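Local atomic coordinates of endoglucanase A (Clostridium cellulolyticum, PDB entry 1EDG), a protein that hydrolyses internal beta-1,4-glucosidic bonds of cellulose as a family 5 glycoside hydrolase. Residues A[336-348]-A[352-364]. Numbering follows the deposited sequence.
Sequences LCILWDNNNFSGT and FGFFDRRSCQFKF
Asp341 OD1 receives two backbone N-H groups from opposite faces of its carboxylate plane, Phe354 N at 3.1 Å from the facing segment 352-364 and Asn343 N, two residues on, in an Asx turn. OD2 offers its syn lone pair to Phe355 N at 2.8 Å, and it also accepts from the indole NE1 of Trp33. With CG anti to the backbone N (chi1 -166°), the carboxylate reaches these amides while Asp341 CG lies at the edge of the Phe354 ring, the two planes nearly perpendicular. Asp341 illustrates how a buried carboxylate can tie the loop after the eighth and last strand of a TIM barrel, here 336-339, to a segment, 352-364, that runs on to helix 365-374. Leu339 CD1 makes a CH-pi contact over the Phe354 face, 4.2 Å from the ring centroid, and Trp340 turns an edge to the face of Phe352 in an offset edge-to-face pair. Farther along, the Phe345 ring lies over Gly353 CA, 4.0 Å from the ring centroid. Asn343 CB lies over one face of the Arg357 guanidinium, 3.6 Å from NH1, and the Asn343 amide is stacked beside it, planes 22° apart, while Arg357 NH2 hydrogen-bonds Thr38 OG1.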
ATOM      1  N   LEU A 336      -0.254  10.528   3.604  1.00  8.26           N
ATOM      2  CA  LEU A 336      -1.371  10.020   2.797  1.00  7.85           C
ATOM      3  C   LEU A 336      -1.818   8.661   3.336  1.00  8.34           C
ATOM      4  O   LEU A 336      -0.991   7.897   3.834  1.00  7.74           O
ATOM      5  CB  LEU A 336      -0.943   9.823   1.335  1.00  8.01           C
ATOM      6  CG  LEU A 336      -2.022   9.234   0.413  1.00  8.82           C
ATOM      7  CD1 LEU A 336      -3.026  10.314   0.107  1.00 11.08           C
ATOM      8  CD2 LEU A 336      -1.426   8.697  -0.867  1.00  9.11           C
ATOM      9  N   CYS A 337      -3.114   8.369   3.224  1.00  8.12           N
ATOM     10  CA  CYS A 337      -3.692   7.091   3.651  1.00  7.75           C
ATOM     11  C   CYS A 337      -4.323   6.378   2.452  1.00  8.27           C
ATOM     12  O   CYS A 337      -4.945   7.022   1.605  1.00  8.53           O
ATOM     13  CB  CYS A 337      -4.785   7.317   4.692  1.00  8.45           C
ATOM     14  SG  CYS A 337      -4.183   7.866   6.279  1.00 10.66           S
ATOM     15  N   ILE A 338      -4.144   5.061   2.366  1.00  7.51           N
ATOM     16  CA  ILE A 338      -4.730   4.269   1.281  1.00  8.29           C
ATOM     17  C   ILE A 338      -5.467   3.098   1.937  1.00  8.61           C
ATOM     18  O   ILE A 338      -4.869   2.287   2.643  1.00 10.16           O
ATOM     19  CB  ILE A 338      -3.660   3.748   0.285  1.00  8.97           C
ATOM     20  CG1 ILE A 338      -2.859   4.922  -0.305  1.00  8.48           C
ATOM     21  CG2 ILE A 338      -4.330   2.981  -0.860  1.00 10.61           C
ATOM     22  CD1 ILE A 338      -1.823   4.512  -1.345  1.00  9.71           C
ATOM     23  N   LEU A 339      -6.781   3.064   1.744  1.00  8.28           N
ATOM     24  CA  LEU A 339      -7.667   2.045   2.308  1.00  9.62           C
ATOM     25  C   LEU A 339      -7.469   0.673   1.660  1.00  8.17           C
ATOM     26  O   LEU A 339      -7.338   0.576   0.437  1.00  7.98           O
ATOM     27  CB  LEU A 339      -9.126   2.471   2.062  1.00  9.43           C
ATOM     28  CG  LEU A 339     -10.306   2.170   2.994  1.00 12.65           C
ATOM     29  CD1 LEU A 339     -11.532   1.943   2.146  1.00  9.63           C
ATOM     30  CD2 LEU A 339     -10.072   1.013   3.891  1.00 14.00           C
ATOM     31  N   TRP A 340      -7.418  -0.381   2.472  1.00  8.82           N
ATOM     32  CA  TRP A 340      -7.307  -1.734   1.920  1.00  8.94           C
ATOM     33  C   TRP A 340      -8.751  -2.225   1.748  1.00  9.03           C
ATOM     34  O   TRP A 340      -9.535  -2.220   2.706  1.00 10.90           O
ATOM     35  CB  TRP A 340      -6.562  -2.680   2.866  1.00  8.91           C
ATOM     36  CG  TRP A 340      -6.517  -4.113   2.340  1.00  9.86           C
ATOM     37  CD1 TRP A 340      -7.240  -5.181   2.799  1.00 11.41           C
ATOM     38  CD2 TRP A 340      -5.724  -4.604   1.248  1.00  9.92           C
ATOM     39  NE1 TRP A 340      -6.950  -6.303   2.056  1.00 10.89           N
ATOM     40  CE2 TRP A 340      -6.024  -5.979   1.101  1.00 11.26           C
ATOM     41  CE3 TRP A 340      -4.788  -4.017   0.382  1.00 10.13           C
ATOM     42  CZ2 TRP A 340      -5.419  -6.780   0.118  1.00 10.99           C
ATOM     43  CZ3 TRP A 340      -4.183  -4.811  -0.595  1.00 10.12           C
ATOM     44  CH2 TRP A 340      -4.505  -6.181  -0.716  1.00 10.85           C
ATOM     45  N   ASP A 341      -9.099  -2.629   0.533  1.00  9.82           N
ATOM     46  CA  ASP A 341     -10.444  -3.108   0.240  1.00 10.54           C
ATOM     47  C   ASP A 341     -10.310  -4.418  -0.531  1.00 11.32           C
ATOM     48  O   ASP A 341      -9.812  -4.431  -1.659  1.00 11.70           O
ATOM     49  CB  ASP A 341     -11.182  -2.064  -0.603  1.00 11.12           C
ATOM     50  CG  ASP A 341     -12.686  -2.311  -0.677  1.00 12.27           C
ATOM     51  OD1 ASP A 341     -13.132  -3.466  -0.522  1.00 12.08           O
ATOM     52  OD2 ASP A 341     -13.419  -1.331  -0.905  1.00 11.71           O
ATOM     53  N   ASN A 342     -10.746  -5.517   0.082  1.00 12.69           N
ATOM     54  CA  ASN A 342     -10.647  -6.831  -0.554  1.00 13.69           C
ATOM     55  C   ASN A 342     -11.942  -7.400  -1.137  1.00 14.63           C
ATOM     56  O   ASN A 342     -11.983  -8.568  -1.533  1.00 13.60           O
ATOM     57  CB  ASN A 342      -9.994  -7.846   0.393  1.00 12.71           C
ATOM     58  CG  ASN A 342     -10.844  -8.156   1.610  1.00 13.43           C
ATOM     59  OD1 ASN A 342     -11.945  -7.626   1.770  1.00 13.63           O
ATOM     60  ND2 ASN A 342     -10.328  -9.009   2.486  1.00 14.72           N
ATOM     61  N   ASN A 343     -12.998  -6.588  -1.170  1.00 15.04           N
ATOM     62  CA  ASN A 343     -14.298  -6.996  -1.727  1.00 15.21           C
ATOM     63  C   ASN A 343     -14.938  -8.195  -1.003  1.00 15.76           C
ATOM     64  O   ASN A 343     -15.846  -8.840  -1.530  1.00 17.42           O
ATOM     65  CB  ASN A 343     -14.143  -7.289  -3.230  1.00 15.37           C
ATOM     66  CG  ASN A 343     -15.478  -7.403  -3.960  1.00 19.76           C
ATOM     67  OD1 ASN A 343     -15.666  -8.302  -4.787  1.00 20.65           O
ATOM     68  ND2 ASN A 343     -16.388  -6.467  -3.700  1.00 14.73           N
ATOM     69  N   ASN A 344     -14.512  -8.449   0.230  1.00 14.87           N
ATOM     70  CA  ASN A 344     -15.036  -9.566   1.003  1.00 17.68           C
ATOM     71  C   ASN A 344     -16.204  -9.201   1.920  1.00 20.28           C
ATOM     72  O   ASN A 344     -16.026  -8.504   2.921  1.00 20.96           O
ATOM     73  CB  ASN A 344     -13.915 -10.224   1.819  1.00 17.83           C
ATOM     74  CG  ASN A 344     -14.404 -11.418   2.631  1.00 20.12           C
ATOM     75  OD1 ASN A 344     -15.461 -11.990   2.343  1.00 20.82           O
ATOM     76  ND2 ASN A 344     -13.646 -11.792   3.652  1.00 19.07           N
ATOM     77  N   PHE A 345     -17.394  -9.679   1.565  1.00 23.04           N
ATOM     78  CA  PHE A 345     -18.610  -9.446   2.346  1.00 25.29           C
ATOM     79  C   PHE A 345     -19.264 -10.796   2.678  1.00 28.90           C
ATOM     80  O   PHE A 345     -20.464 -10.860   2.956  1.00 32.65           O
ATOM     81  CB  PHE A 345     -19.615  -8.608   1.544  1.00 21.95           C
ATOM     82  CG  PHE A 345     -19.083  -7.282   1.076  1.00 19.89           C
ATOM     83  CD1 PHE A 345     -19.164  -6.158   1.892  1.00 19.22           C
ATOM     84  CD2 PHE A 345     -18.530  -7.150  -0.196  1.00 18.96           C
ATOM     85  CE1 PHE A 345     -18.709  -4.924   1.447  1.00 17.35           C
ATOM     86  CE2 PHE A 345     -18.068  -5.917  -0.650  1.00 18.47           C
ATOM     87  CZ  PHE A 345     -18.159  -4.803   0.172  1.00 18.53           C
ATOM     88  N   SER A 346     -18.476 -11.866   2.672  1.00 30.99           N
ATOM     89  CA  SER A 346     -18.990 -13.210   2.930  1.00 32.00           C
ATOM     90  C   SER A 346     -19.215 -13.598   4.391  1.00 33.37           C
ATOM     91  O   SER A 346     -19.646 -14.717   4.672  1.00 36.45           O
ATOM     92  CB  SER A 346     -18.071 -14.244   2.281  1.00 31.24           C
ATOM     93  OG  SER A 346     -16.813 -14.288   2.934  1.00 31.42           O
ATOM     94  N   GLY A 347     -18.911 -12.699   5.321  1.00 33.89           N
ATOM     95  CA  GLY A 347     -19.087 -13.012   6.730  1.00 33.66           C
ATOM     96  C   GLY A 347     -18.026 -13.954   7.272  1.00 34.14           C
ATOM     97  O   GLY A 347     -18.063 -14.342   8.441  1.00 34.77           O
ATOM     98  N   THR A 348     -17.062 -14.306   6.430  1.00 34.20           N
ATOM     99  CA  THR A 348     -15.982 -15.200   6.821  1.00 34.09           C
ATOM    100  C   THR A 348     -14.658 -14.630   6.317  1.00 33.25           C
ATOM    101  O   THR A 348     -14.624 -13.923   5.307  1.00 33.49           O
ATOM    102  CB  THR A 348     -16.197 -16.606   6.229  1.00 35.06           C
ATOM    103  OG1 THR A 348     -17.432 -17.143   6.718  1.00 37.66           O
ATOM    104  CG2 THR A 348     -15.062 -17.540   6.623  1.00 36.66           C
ATOM    105  N   PHE A 352     -12.674  -6.953   4.891  1.00 14.53           N
ATOM    106  CA  PHE A 352     -12.169  -5.635   4.509  1.00 14.47           C
ATOM    107  C   PHE A 352     -12.910  -5.182   3.261  1.00 13.65           C
ATOM    108  O   PHE A 352     -12.352  -4.508   2.398  1.00 13.97           O
ATOM    109  CB  PHE A 352     -10.658  -5.667   4.228  1.00 13.38           C
ATOM    110  CG  PHE A 352      -9.801  -5.624   5.464  1.00 13.93           C
ATOM    111  CD1 PHE A 352      -9.750  -4.480   6.252  1.00 13.44           C
ATOM    112  CD2 PHE A 352      -9.031  -6.721   5.830  1.00 14.93           C
ATOM    113  CE1 PHE A 352      -8.949  -4.428   7.377  1.00 14.06           C
ATOM    114  CE2 PHE A 352      -8.222  -6.679   6.957  1.00 15.43           C
ATOM    115  CZ  PHE A 352      -8.183  -5.530   7.732  1.00 15.19           C
ATOM    116  N   GLY A 353     -14.160  -5.608   3.128  1.00 14.66           N
ATOM    117  CA  GLY A 353     -14.936  -5.205   1.973  1.00 13.34           C
ATOM    118  C   GLY A 353     -15.628  -3.887   2.265  1.00 13.21           C
ATOM    119  O   GLY A 353     -16.238  -3.737   3.326  1.00 14.29           O
ATOM    120  N   PHE A 354     -15.488  -2.923   1.360  1.00 12.91           N
ATOM    121  CA  PHE A 354     -16.129  -1.615   1.513  1.00 14.06           C
ATOM    122  C   PHE A 354     -16.898  -1.288   0.232  1.00 13.65           C
ATOM    123  O   PHE A 354     -18.104  -1.040   0.271  1.00 16.37           O
ATOM    124  CB  PHE A 354     -15.096  -0.512   1.815  1.00 13.46           C
ATOM    125  CG  PHE A 354     -14.371  -0.695   3.122  1.00 12.41           C
ATOM    126  CD1 PHE A 354     -14.938  -0.262   4.316  1.00 11.97           C
ATOM    127  CD2 PHE A 354     -13.127  -1.327   3.161  1.00 11.87           C
ATOM    128  CE1 PHE A 354     -14.285  -0.456   5.531  1.00 11.37           C
ATOM    129  CE2 PHE A 354     -12.465  -1.526   4.368  1.00 11.70           C
ATOM    130  CZ  PHE A 354     -13.044  -1.092   5.559  1.00 11.92           C
ATOM    131  N   PHE A 355     -16.215  -1.333  -0.905  1.00 12.00           N
ATOM    132  CA  PHE A 355     -16.844  -1.042  -2.190  1.00 14.35           C
ATOM    133  C   PHE A 355     -17.403  -2.334  -2.786  1.00 16.79           C
ATOM    134  O   PHE A 355     -16.647  -3.271  -3.070  1.00 15.41           O
ATOM    135  CB  PHE A 355     -15.820  -0.421  -3.142  1.00 14.08           C
ATOM    136  CG  PHE A 355     -16.360  -0.114  -4.515  1.00 14.36           C
ATOM    137  CD1 PHE A 355     -17.274   0.915  -4.708  1.00 14.47           C
ATOM    138  CD2 PHE A 355     -15.910  -0.819  -5.624  1.00 15.37           C
ATOM    139  CE1 PHE A 355     -17.727   1.239  -5.982  1.00 15.19           C
ATOM    140  CE2 PHE A 355     -16.358  -0.506  -6.906  1.00 16.65           C
ATOM    141  CZ  PHE A 355     -17.267   0.528  -7.086  1.00 16.43           C
ATOM    142  N   ASP A 356     -18.724  -2.402  -2.932  1.00 15.55           N
ATOM    143  CA  ASP A 356     -19.356  -3.582  -3.510  1.00 19.26           C
ATOM    144  C   ASP A 356     -19.162  -3.489  -5.017  1.00 18.24           C
ATOM    145  O   ASP A 356     -19.879  -2.758  -5.703  1.00 17.15           O
ATOM    146  CB  ASP A 356     -20.847  -3.623  -3.166  1.00 22.75           C
ATOM    147  CG  ASP A 356     -21.485  -4.966  -3.487  1.00 28.08           C
ATOM    148  OD1 ASP A 356     -21.324  -5.910  -2.688  1.00 31.07           O
ATOM    149  OD2 ASP A 356     -22.146  -5.080  -4.536  1.00 31.81           O
ATOM    150  N   ARG A 357     -18.158  -4.199  -5.524  1.00 19.42           N
ATOM    151  CA  ARG A 357     -17.837  -4.183  -6.950  1.00 20.09           C
ATOM    152  C   ARG A 357     -18.960  -4.703  -7.843  1.00 20.44           C
ATOM    153  O   ARG A 357     -19.050  -4.347  -9.018  1.00 19.24           O
ATOM    154  CB  ARG A 357     -16.524  -4.936  -7.207  1.00 22.50           C
ATOM    155  CG  ARG A 357     -15.290  -4.051  -7.001  1.00 23.88           C
ATOM    156  CD  ARG A 357     -14.276  -4.616  -6.010  1.00 27.44           C
ATOM    157  NE  ARG A 357     -13.266  -5.433  -6.664  1.00 26.61           N
ATOM    158  CZ  ARG A 357     -12.071  -5.737  -6.159  1.00 24.64           C
ATOM    159  NH1 ARG A 357     -11.672  -5.303  -4.968  1.00 23.65           N
ATOM    160  NH2 ARG A 357     -11.268  -6.510  -6.859  1.00 21.01           N
ATOM    161  N   ARG A 358     -19.838  -5.507  -7.259  1.00 22.87           N
ATOM    162  CA  ARG A 358     -20.976  -6.075  -7.970  1.00 26.16           C
ATOM    163  C   ARG A 358     -21.970  -4.979  -8.377  1.00 26.68           C
ATOM    164  O   ARG A 358     -22.347  -4.877  -9.545  1.00 27.98           O
ATOM    165  CB  ARG A 358     -21.669  -7.089  -7.068  0.70 27.60           C
ATOM    166  CG  ARG A 358     -22.641  -8.015  -7.760  0.70 32.76           C
ATOM    167  CD  ARG A 358     -23.500  -8.738  -6.733  0.70 35.66           C
ATOM    168  NE  ARG A 358     -22.725  -9.184  -5.574  0.70 38.36           N
ATOM    169  CZ  ARG A 358     -22.823  -8.652  -4.357  0.70 39.02           C
ATOM    170  NH1 ARG A 358     -23.663  -7.650  -4.130  0.70 39.65           N
ATOM    171  NH2 ARG A 358     -22.074  -9.120  -3.366  0.70 38.74           N
ATOM    172  N   SER A 359     -22.356  -4.136  -7.420  1.00 26.22           N
ATOM    173  CA  SER A 359     -23.316  -3.061  -7.671  1.00 26.03           C
ATOM    174  C   SER A 359     -22.701  -1.682  -7.883  1.00 26.56           C
ATOM    175  O   SER A 359     -23.422  -0.705  -8.104  1.00 26.29           O
ATOM    176  CB  SER A 359     -24.325  -3.000  -6.527  1.00 27.25           C
ATOM    177  OG  SER A 359     -23.671  -2.946  -5.271  1.00 29.15           O
ATOM    178  N   CYS A 360     -21.374  -1.608  -7.826  1.00 25.41           N
ATOM    179  CA  CYS A 360     -20.641  -0.354  -7.993  1.00 25.13           C
ATOM    180  C   CYS A 360     -21.006   0.735  -6.990  1.00 24.20           C
ATOM    181  O   CYS A 360     -21.148   1.904  -7.348  1.00 25.28           O
ATOM    182  CB  CYS A 360     -20.749   0.180  -9.423  1.00 25.86           C
ATOM    183  SG  CYS A 360     -19.597  -0.590 -10.586  1.00 30.67           S
ATOM    184  N   GLN A 361     -21.140   0.352  -5.727  1.00 24.32           N
ATOM    185  CA  GLN A 361     -21.440   1.315  -4.680  1.00 25.84           C
ATOM    186  C   GLN A 361     -20.883   0.843  -3.346  1.00 23.22           C
ATOM    187  O   GLN A 361     -20.684  -0.357  -3.125  1.00 20.62           O
ATOM    188  CB  GLN A 361     -22.942   1.596  -4.583  1.00 31.17           C
ATOM    189  CG  GLN A 361     -23.797   0.431  -4.149  1.00 37.41           C
ATOM    190  CD  GLN A 361     -25.267   0.790  -4.135  1.00 42.60           C
ATOM    191  OE1 GLN A 361     -25.858   1.019  -3.074  1.00 45.94           O
ATOM    192  NE2 GLN A 361     -25.865   0.865  -5.316  1.00 44.58           N
ATOM    193  N   PHE A 362     -20.579   1.800  -2.477  1.00 20.68           N
ATOM    194  CA  PHE A 362     -20.028   1.498  -1.165  1.00 20.42           C
ATOM    195  C   PHE A 362     -21.077   0.991  -0.179  1.00 20.83           C
ATOM    196  O   PHE A 362     -22.171   1.553  -0.065  1.00 22.03           O
ATOM    197  CB  PHE A 362     -19.307   2.727  -0.600  1.00 19.75           C
ATOM    198  CG  PHE A 362     -18.070   3.107  -1.368  1.00 20.01           C
ATOM    199  CD1 PHE A 362     -18.155   3.919  -2.496  1.00 20.62           C
ATOM    200  CD2 PHE A 362     -16.820   2.656  -0.961  1.00 19.52           C
ATOM    201  CE1 PHE A 362     -17.007   4.275  -3.205  1.00 20.45           C
ATOM    202  CE2 PHE A 362     -15.667   3.008  -1.664  1.00 19.54           C
ATOM    203  CZ  PHE A 362     -15.763   3.819  -2.786  1.00 19.80           C
ATOM    204  N   LYS A 363     -20.726  -0.071   0.540  1.00 21.27           N
ATOM    205  CA  LYS A 363     -21.612  -0.685   1.519  1.00 24.98           C
ATOM    206  C   LYS A 363     -21.640  -0.001   2.888  1.00 25.50           C
ATOM    207  O   LYS A 363     -22.641  -0.092   3.612  1.00 29.08           O
ATOM    208  CB  LYS A 363     -21.273  -2.167   1.672  1.00 27.75           C
ATOM    209  CG  LYS A 363     -21.854  -3.036   0.570  1.00 32.08           C
ATOM    210  CD  LYS A 363     -23.340  -3.271   0.800  1.00 37.19           C
ATOM    211  CE  LYS A 363     -24.024  -3.868  -0.427  1.00 39.84           C
ATOM    212  NZ  LYS A 363     -24.227  -2.854  -1.507  1.00 42.65           N
ATOM    213  N   PHE A 364     -20.548   0.662   3.256  1.00 21.33           N
ATOM    214  CA  PHE A 364     -20.477   1.373   4.539  1.00 18.59           C
ATOM    215  C   PHE A 364     -20.044   2.785   4.165  1.00 17.31           C
ATOM    216  O   PHE A 364     -18.977   3.244   4.576  1.00 16.27           O
ATOM    217  CB  PHE A 364     -19.427   0.723   5.448  1.00 16.83           C
ATOM    218  CG  PHE A 364     -19.634  -0.750   5.659  1.00 17.31           C
ATOM    219  CD1 PHE A 364     -20.593  -1.211   6.559  1.00 18.10           C
ATOM    220  CD2 PHE A 364     -18.871  -1.680   4.957  1.00 17.54           C
ATOM    221  CE1 PHE A 364     -20.790  -2.583   6.757  1.00 17.94           C
ATOM    222  CE2 PHE A 364     -19.058  -3.049   5.145  1.00 16.50           C
ATOM    223  CZ  PHE A 364     -20.017  -3.503   6.046  1.00 17.34           C
TER
HETATM  224  O   HOH W   1     -18.952  -7.378  -4.608  1.00 33.47           O
HETATM  225  O   HOH W   2     -16.934  -6.601   4.650  1.00 17.99           O